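Local coordinates for LAS seventeen-binding protein 3 (Saccharomyces cerevisiae, PDB 1OOT), which binds the actin regulator Las17 and probably also actin filaments and phosphatidylinositol lipids, the present chain being its SH3 domain, at residues A[35-38]-A[39-43]. Sequence-based numbering, arbitrary orientation.
Sequences DSQN and DWWTG
Ser36 and Asp39 are the first and last residues of a type I beta turn that ends the n-Src loop of this SH3 domain and leads into strand 40-45. The closing bond, Asp39 N to Ser36 O, is weak: it is fairly straight at 159° but 3.3 Å long. A second donor reaches the same carbonyl oxygen, since Trp41 NE1 lies 3.1 Å from Ser36 O; its N-H...O angle of only 127° makes this bond weak too. The stronger partner of Trp41 NE1 is the Ser34 hydroxyl, which also hydrogen-bonds to Asp39 OD2 and Ser36 N. Within the turn, Ser36 OG accepts from Asn38 N at 2.9 Å, the criterion for an ST turn. The hydroxyl sits beside the serine's own carbonyl carbon (chi1 168°), within reach of the N-H two residues on. Asp39 returns alongside the serine, its OD2 3.4 Å from Ser36 CB.

The apolar part of the contact is made by Gln37, whose CG meets the six-membered ring of Trp41 at CH2, 3.5 Å away, in an oblique approach. Trp41 presents that ring to the turn with its CG beside its own backbone N, and the indole is buried. Trp40, whose CB points away from the turn, lies in one of its two modelled conformers against Asp19, Ile51 and Pro53, and probably corresponds to the tryptophan of the proline-rich-ligand groove in SH3 domains. Strand 40-45 itself runs antiparallel between strands 27-30 and 48-53, with Asp39 and Trp41 joined through backbone hydrogen bonds to Ala54 and Phe52.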
# COMPACT_ATOMS: atom_id res chain seq x y z
N ASP A 35 4.18 -10.11 -8.79
CA ASP A 35 5.19 -9.81 -9.79
C ASP A 35 4.90 -8.58 -10.64
O ASP A 35 5.70 -8.25 -11.50
CB ASP A 35 5.46 -11.00 -10.70
CG ASP A 35 5.90 -12.20 -9.94
OD1 ASP A 35 6.66 -12.03 -8.96
OD2 ASP A 35 5.50 -13.34 -10.21
N SER A 36 3.83 -7.86 -10.35
CA SER A 36 3.51 -6.62 -11.05
C SER A 36 3.16 -5.53 -10.08
O SER A 36 2.33 -5.70 -9.19
CB SER A 36 2.31 -6.79 -11.94
OG SER A 36 1.78 -5.57 -12.45
N GLN A 37 3.73 -4.37 -10.34
CA GLN A 37 3.40 -3.19 -9.57
C GLN A 37 2.12 -2.48 -10.01
O GLN A 37 1.82 -1.40 -9.59
CB GLN A 37 4.59 -2.24 -9.56
CG GLN A 37 4.61 -1.76 -8.11
CD GLN A 37 5.74 -0.93 -7.65
OE1 GLN A 37 5.50 0.00 -6.90
NE2 GLN A 37 6.94 -1.30 -7.99
N ASN A 38 1.30 -3.16 -10.83
CA ASN A 38 -0.02 -2.74 -11.20
C ASN A 38 -1.09 -3.55 -10.52
O ASN A 38 -2.28 -3.36 -10.78
CB ASN A 38 -0.20 -2.75 -12.71
CG ASN A 38 0.53 -1.64 -13.37
OD1 ASN A 38 1.19 -1.83 -14.42
ND2 ASN A 38 0.42 -0.46 -12.81
N ASP A 39 -0.71 -4.46 -9.65
CA ASP A 39 -1.68 -5.29 -8.95
C ASP A 39 -2.00 -4.66 -7.61
O ASP A 39 -1.38 -3.68 -7.18
CB ASP A 39 -1.06 -6.66 -8.71
CG ASP A 39 -0.90 -7.46 -9.95
OD1 ASP A 39 -1.61 -7.16 -10.93
OD2 ASP A 39 -0.04 -8.37 -10.00
N TRP A 40 -2.89 -5.27 -6.90
CA TRP A 40 -3.14 -4.79 -5.58
C TRP A 40 -2.28 -5.65 -4.67
O TRP A 40 -2.22 -6.86 -4.83
CB TRP A 40 -4.63 -4.89 -5.30
CG TRP A 40 -5.39 -3.81 -6.02
CD1 TRP A 40 -5.45 -3.62 -7.35
CD2 TRP A 40 -6.18 -2.79 -5.43
NE1 TRP A 40 -6.23 -2.53 -7.64
CE2 TRP A 40 -6.67 -1.99 -6.46
CE3 TRP A 40 -6.48 -2.44 -4.12
CZ2 TRP A 40 -7.53 -0.92 -6.24
CZ3 TRP A 40 -7.30 -1.37 -3.91
CH2 TRP A 40 -7.79 -0.59 -4.96
N TRP A 41 -1.51 -4.98 -3.81
CA TRP A 41 -0.65 -5.60 -2.84
C TRP A 41 -1.28 -5.46 -1.47
O TRP A 41 -2.27 -4.75 -1.31
CB TRP A 41 0.76 -4.98 -2.88
CG TRP A 41 1.53 -5.28 -4.14
CD1 TRP A 41 1.17 -6.06 -5.19
CD2 TRP A 41 2.83 -4.80 -4.42
NE1 TRP A 41 2.18 -6.09 -6.12
CE2 TRP A 41 3.21 -5.31 -5.68
CE3 TRP A 41 3.72 -3.95 -3.74
CZ2 TRP A 41 4.43 -5.03 -6.25
CZ3 TRP A 41 4.92 -3.63 -4.35
CH2 TRP A 41 5.27 -4.17 -5.59
N THR A 42 -0.74 -6.20 -0.51
CA THR A 42 -1.24 -6.22 0.86
C THR A 42 -0.23 -5.58 1.77
O THR A 42 0.96 -5.86 1.67
CB THR A 42 -1.52 -7.61 1.36
OG1 THR A 42 -2.32 -8.33 0.39
CG2 THR A 42 -2.31 -7.63 2.66
N GLY A 43 -0.70 -4.71 2.64
CA GLY A 43 0.21 -3.99 3.53
C GLY A 43 -0.44 -3.48 4.79
O GLY A 43 -1.60 -3.77 5.05